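Beta-1,4-mannanase (Caldicellulosiruptor saccharolyticus, PDB 1PMH) probably hydrolyses beta-1,4-linked mannans as a mannanase, and through the carbohydrate-binding module described here binds mannohexaose. Local coordinates at residues Val85-Phe90 / Leu158-Ala163; Val107-Asn110 / Glu115-Ser118. All coordinates share one frame; numbering follows the deposited sequence. Where two conformers were deposited one is given.

Interaction 1 (Val85-Phe90 / Leu158-Ala163); sequences VEFEMF and LVFQFA. With BMA (beta-D-mannopyranose), chain B.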
loop_
_atom_site.group_PDB
_atom_site.type_symbol
_atom_site.label_atom_id
_atom_site.label_comp_id
_atom_site.label_asym_id
_atom_site.label_seq_id
_atom_site.Cartn_x
_atom_site.Cartn_y
_atom_site.Cartn_z
ATOM N N VAL A 85 6.128 -3.419 -9.412
ATOM C CA VAL A 85 4.934 -2.885 -8.718
ATOM C C VAL A 85 5.350 -1.576 -8.062
ATOM O O VAL A 85 6.297 -1.553 -7.303
ATOM C CB VAL A 85 4.385 -3.873 -7.667
ATOM C CG1 VAL A 85 3.223 -3.209 -6.917
ATOM C CG2 VAL A 85 3.914 -5.158 -8.388
ATOM N N GLU A 86 4.637 -0.522 -8.402
ATOM C CA GLU A 86 4.902 0.816 -7.939
ATOM C C GLU A 86 3.741 1.308 -7.090
ATOM O O GLU A 86 2.594 0.887 -7.290
ATOM C CB GLU A 86 5.046 1.739 -9.154
ATOM C CG GLU A 86 5.524 3.134 -8.825
ATOM C CD GLU A 86 5.872 3.890 -10.077
ATOM O OE1 GLU A 86 6.411 3.234 -11.018
ATOM O OE2 GLU A 86 5.688 5.132 -10.075
ATOM N N PHE A 87 3.982 2.183 -6.133
ATOM C CA PHE A 87 2.927 2.727 -5.282
ATOM C C PHE A 87 3.386 4.034 -4.672
ATOM O O PHE A 87 4.595 4.312 -4.596
ATOM C CB PHE A 87 2.563 1.726 -4.181
ATOM C CG PHE A 87 3.685 1.518 -3.211
ATOM C CD1 PHE A 87 3.811 2.357 -2.098
ATOM C CD2 PHE A 87 4.683 0.599 -3.472
ATOM C CE1 PHE A 87 4.913 2.290 -1.300
ATOM C CE2 PHE A 87 5.804 0.527 -2.627
ATOM C CZ PHE A 87 5.894 1.357 -1.547
ATOM N N GLU A 88 2.403 4.810 -4.196
ATOM C CA GLU A 88 2.642 5.987 -3.380
ATOM C C GLU A 88 1.881 5.800 -2.075
ATOM O O GLU A 88 0.717 5.421 -2.069
ATOM C CB GLU A 88 2.146 7.264 -4.095
ATOM C CG GLU A 88 2.863 7.557 -5.407
ATOM C CD GLU A 88 2.384 8.815 -6.114
ATOM O OE1 GLU A 88 2.593 9.885 -5.541
ATOM O OE2 GLU A 88 1.891 8.724 -7.266
HETATM N N MSE A 89 2.550 6.164 -0.995
HETATM C CA MSE A 89 2.013 6.062 0.358
HETATM C C MSE A 89 2.168 7.397 1.038
HETATM O O MSE A 89 3.219 8.025 0.922
HETATM C CB MSE A 89 2.796 4.971 1.057
HETATM C CG MSE A 89 2.391 4.707 2.438
HETATM SE SE MSE A 89 3.589 3.410 3.283
HETATM C CE MSE A 89 3.470 2.140 2.184
ATOM N N PHE A 90 1.140 7.829 1.775
ATOM C CA PHE A 90 1.080 9.156 2.372
ATOM C C PHE A 90 0.710 9.012 3.845
ATOM O O PHE A 90 -0.306 8.395 4.148
ATOM C CB PHE A 90 0.021 10.060 1.700
ATOM C CG PHE A 90 0.152 10.150 0.195
ATOM C CD1 PHE A 90 -0.258 9.134 -0.619
ATOM C CD2 PHE A 90 0.665 11.288 -0.379
ATOM C CE1 PHE A 90 -0.096 9.188 -1.980
ATOM C CE2 PHE A 90 0.830 11.356 -1.758
ATOM C CZ PHE A 90 0.458 10.292 -2.533
ATOM N N LEU A 158 -2.561 -9.052 -4.683
ATOM C CA LEU A 158 -1.502 -8.142 -4.237
ATOM C C LEU A 158 -1.832 -7.800 -2.797
ATOM O O LEU A 158 -2.966 -7.438 -2.498
ATOM C CB LEU A 158 -1.525 -6.909 -5.114
ATOM C CG LEU A 158 -0.477 -5.851 -4.939
ATOM C CD1 LEU A 158 0.916 -6.333 -5.184
ATOM C CD2 LEU A 158 -0.813 -4.662 -5.822
ATOM N N VAL A 159 -0.808 -7.881 -1.944
ATOM C CA VAL A 159 -0.950 -7.617 -0.534
ATOM C C VAL A 159 0.026 -6.535 -0.112
ATOM O O VAL A 159 1.212 -6.591 -0.447
ATOM C CB VAL A 159 -0.766 -8.873 0.302
ATOM C CG1 VAL A 159 -0.811 -8.565 1.799
ATOM C CG2 VAL A 159 -1.813 -9.928 -0.065
ATOM N N PHE A 160 -0.509 -5.577 0.639
ATOM C CA PHE A 160 0.285 -4.616 1.377
ATOM C C PHE A 160 0.170 -4.956 2.860
ATOM O O PHE A 160 -0.923 -4.992 3.397
ATOM C CB PHE A 160 -0.189 -3.187 1.178
ATOM C CG PHE A 160 0.117 -2.638 -0.177
ATOM C CD1 PHE A 160 -0.625 -3.003 -1.253
ATOM C CD2 PHE A 160 1.166 -1.727 -0.354
ATOM C CE1 PHE A 160 -0.356 -2.517 -2.549
ATOM C CE2 PHE A 160 1.445 -1.226 -1.596
ATOM C CZ PHE A 160 0.663 -1.645 -2.663
ATOM N N GLN A 161 1.317 -5.270 3.477
ATOM C CA GLN A 161 1.392 -5.518 4.886
ATOM C C GLN A 161 1.920 -4.268 5.573
ATOM O O GLN A 161 2.862 -3.676 5.103
ATOM C CB GLN A 161 2.283 -6.708 5.179
ATOM C CG GLN A 161 2.359 -7.030 6.662
ATOM C CD GLN A 161 3.185 -8.279 6.880
ATOM O OE1 GLN A 161 4.360 -8.199 7.286
ATOM N NE2 GLN A 161 2.613 -9.425 6.612
ATOM N N PHE A 162 1.305 -3.903 6.702
ATOM C CA PHE A 162 1.770 -2.832 7.542
ATOM C C PHE A 162 2.011 -3.407 8.910
ATOM O O PHE A 162 1.191 -4.179 9.404
ATOM C CB PHE A 162 0.719 -1.725 7.626
ATOM C CG PHE A 162 0.461 -1.053 6.336
ATOM C CD1 PHE A 162 -0.457 -1.554 5.430
ATOM C CD2 PHE A 162 1.149 0.119 6.003
ATOM C CE1 PHE A 162 -0.640 -0.931 4.203
ATOM C CE2 PHE A 162 0.946 0.705 4.749
ATOM C CZ PHE A 162 0.040 0.194 3.907
ATOM N N ALA A 163 3.062 -2.975 9.593
ATOM C CA ALA A 163 3.290 -3.452 10.958
ATOM C C ALA A 163 3.875 -2.347 11.796
ATOM O O ALA A 163 4.961 -1.842 11.534
ATOM C CB ALA A 163 4.222 -4.680 10.996
HETATM C C1 BMA B . 6.992 -11.479 8.932
HETATM C C2 BMA B . 5.644 -11.098 8.400
HETATM C C3 BMA B . 4.887 -12.390 8.108
HETATM C C4 BMA B . 5.738 -13.297 7.202
HETATM C C5 BMA B . 7.140 -13.469 7.748
HETATM C C6 BMA B . 7.988 -14.232 6.744
HETATM O O2 BMA B . 5.799 -10.355 7.212
HETATM O O3 BMA B . 3.601 -12.053 7.571
HETATM O O4 BMA B . 5.222 -14.599 7.238
HETATM O O5 BMA B . 7.740 -12.223 7.979
HETATM O O6 BMA B . 9.187 -14.550 7.358
#

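Interaction 2 (Val107-Asn110 / Glu115-Ser118); sequences VVIN and ELGS. With BMA (beta-D-mannopyranose), chain C.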
loop_
_atom_site.group_PDB
_atom_site.type_symbol
_atom_site.label_atom_id
_atom_site.label_comp_id
_atom_site.label_asym_id
_atom_site.label_seq_id
_atom_site.Cartn_x
_atom_site.Cartn_y
_atom_site.Cartn_z
ATOM N N VAL A 107 5.344 -5.326 0.344
ATOM C CA VAL A 107 4.536 -5.462 -0.852
ATOM C C VAL A 107 4.757 -6.882 -1.367
ATOM O O VAL A 107 5.918 -7.287 -1.558
ATOM C CB VAL A 107 4.922 -4.420 -1.899
ATOM C CG1 VAL A 107 4.106 -4.609 -3.160
ATOM C CG2 VAL A 107 4.722 -3.011 -1.355
ATOM N N VAL A 108 3.667 -7.609 -1.553
ATOM C CA VAL A 108 3.684 -9.047 -1.748
ATOM C C VAL A 108 2.745 -9.427 -2.878
ATOM O O VAL A 108 1.640 -8.905 -2.982
ATOM C CB VAL A 108 3.208 -9.720 -0.452
ATOM C CG1 VAL A 108 2.986 -11.192 -0.551
ATOM C CG2 VAL A 108 4.176 -9.418 0.687
ATOM N N ILE A 109 3.180 -10.398 -3.689
ATOM C CA ILE A 109 2.255 -11.173 -4.515
ATOM C C ILE A 109 1.961 -12.451 -3.781
ATOM O O ILE A 109 2.873 -13.248 -3.526
ATOM C CB ILE A 109 2.780 -11.437 -5.941
ATOM C CG1 ILE A 109 3.029 -10.121 -6.690
ATOM C CG2 ILE A 109 1.804 -12.337 -6.691
ATOM C CD1 ILE A 109 3.742 -10.322 -8.046
ATOM N N ASN A 110 0.711 -12.631 -3.374
ATOM C CA ASN A 110 0.348 -13.772 -2.544
ATOM C C ASN A 110 0.100 -15.043 -3.325
ATOM O O ASN A 110 -0.977 -15.587 -3.333
ATOM C CB ASN A 110 -0.801 -13.385 -1.611
ATOM C CG ASN A 110 -1.024 -14.387 -0.501
ATOM O OD1 ASN A 110 -0.120 -15.186 -0.188
ATOM N ND2 ASN A 110 -2.220 -14.327 0.112
ATOM N N GLU A 115 7.412 -11.925 -1.330
ATOM C CA GLU A 115 7.720 -10.551 -1.030
ATOM C C GLU A 115 8.476 -9.938 -2.194
ATOM O O GLU A 115 9.503 -10.455 -2.619
ATOM C CB GLU A 115 8.522 -10.429 0.264
ATOM C CG GLU A 115 7.751 -11.028 1.433
ATOM C CD GLU A 115 8.360 -10.950 2.810
ATOM O OE1 GLU A 115 9.312 -10.195 2.938
ATOM O OE2 GLU A 115 7.824 -11.570 3.747
ATOM N N LEU A 116 7.969 -8.810 -2.670
ATOM C CA LEU A 116 8.648 -8.016 -3.658
ATOM C C LEU A 116 9.576 -6.998 -3.070
ATOM O O LEU A 116 10.626 -6.692 -3.645
ATOM C CB LEU A 116 7.654 -7.301 -4.579
ATOM C CG LEU A 116 6.610 -8.192 -5.273
ATOM C CD1 LEU A 116 5.780 -7.298 -6.171
ATOM C CD2 LEU A 116 7.264 -9.360 -5.993
ATOM N N GLY A 117 9.227 -6.446 -1.922
ATOM C CA GLY A 117 10.059 -5.494 -1.260
ATOM C C GLY A 117 9.434 -5.097 0.056
ATOM O O GLY A 117 8.298 -5.442 0.358
ATOM N N SER A 118 10.257 -4.444 0.857
ATOM C CA SER A 118 9.864 -4.034 2.185
ATOM C C SER A 118 10.753 -2.929 2.672
ATOM O O SER A 118 11.874 -2.770 2.184
ATOM C CB SER A 118 9.955 -5.221 3.139
ATOM O OG SER A 118 11.258 -5.749 3.166
HETATM C C1 BMA C . -0.141 -16.531 4.342
HETATM C C2 BMA C . -0.942 -16.204 3.099
HETATM C C3 BMA C . -2.429 -16.498 3.347
HETATM C C4 BMA C . -2.534 -17.985 3.728
HETATM C C5 BMA C . -1.642 -18.358 4.914
HETATM C C6 BMA C . -1.581 -19.829 5.324
HETATM O O2 BMA C . -0.364 -16.839 1.980
HETATM O O3 BMA C . -3.111 -16.329 2.116
HETATM O O4 BMA C . -3.827 -18.327 4.152
HETATM O O5 BMA C . -0.339 -17.943 4.615
HETATM O O6 BMA C . -0.908 -19.905 6.566
#

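Interaction 1 (Val85-Phe90 / Leu158-Ala163)
Phe87 and Phe160 meet in the buried core of a jelly-roll beta-sandwich, on strands from its two facing sheets. The strand axes approach to 11.0 Å and run at 44° to each other, too far apart for backbone pairing, so side chains alone bridge the gap. The two phenyl rings form an offset edge-to-face pair with centroids 5.7 Å apart and planes at 83°. Phe160 supplies the edge, and its CE2 comes within 3.9 Å of Phe87 CG. On one side of this pair, Val85 CG1 lies 4.3 Å from Leu158 CD1. On the other, selenomethionine Met89 reaches Phe162: from CB, CG stands anti to the backbone N (chi1 -179°), and the chain runs straight to SE, the first atom to meet Phe162, 4.1 Å from CE2; a bend at the last torsion sets the methyl CE 3.9 Å from the same ring carbon. SE lies at the ring's edge, a Met-aromatic contact. Between Phe160 and Phe162 in sequence, Gln161 reaches the glycan pocket, where Lys106 also binds the sugar. The amide of Gln161 holds one mannose by two neighbouring hydroxyls: O2 of the sugar donates to Gln161 OE1 over 2.6 Å, and Gln161 NE2 donates to O3 over 3.0 Å.

Interaction 2 (Val107-Asn110 / Glu115-Ser118)
Val107 pairs antiparallel with Gly117 across a beta hairpin, and the register slips by one residue before Val108 faces Glu115, which makes a classic beta bulge with Leu116 and Gly117 both opposite Val107. The evidence is in the bonds: Val107 N donates to Gly117 O at 3.0 Å and 171°, while Val107 O takes Leu116 N at 2.8 Å, in its carbonyl plane, and Gly117 N only weakly at 3.4 Å. Leu116, with psi at -34°, has left the extended conformation, as the first residue of such a bulge does. Its side chain packs on Ile109, Leu116 CD1 lying 4.0 Å from Ile109 CG1, and the two side chains cross at a slant. On the sheet face that holds Val108 and Glu115, Val108 CG2 rests 4.0 Å from Glu115 CG; the carboxylate beyond is held by Lys106 in a salt bridge and by the indole N-H of Trp113.

Where the strand ends, Asn110 turns to the glycan. Its CG stands opposite the backbone N (chi1 -166°), and the amide grips a mannose twice: O2 of the sugar donates to Asn110 OD1 over 2.7 Å, and Asn110 ND2 donates to O3 over 3.0 Å. Asn110 ND2 also bonds Gln157 OE1, which helps fix the rotation of the amide. A leucine here would probably leave both hydroxyls without their mates and Gln157 OE1 without this donor. One amide thus accepts from O2 and donates to O3, a pairing that probably favours sugars whose adjacent hydroxyls are placed as in mannose.

Overall arrangement
Both strands of interaction 2 fall, in sequence, between the two strands that meet in interaction 1, and the centres of the two contacts lie about 9 Å apart. They share a sheet: strands 102-109 and 153-165 are neighbours, joined by a probable hydrogen bond from Val159 N to Val108 O at 2.8 Å. Apolar packing joins them too, with Phe160 CE2 3.7 Å from Val107 CG2 and Val85 CG2 3.6 Å from Leu116 CD1, so the hairpin also leans on strand 85-90 of the opposing sheet. Gln161 and Asn110 belong to the same glycan pocket and engage mannose units by the same O2 and O3 pattern. Lys106 connects the two sites, hydrogen-bonded through NZ to the sugar held by Gln161 and salt-bridged to Glu115.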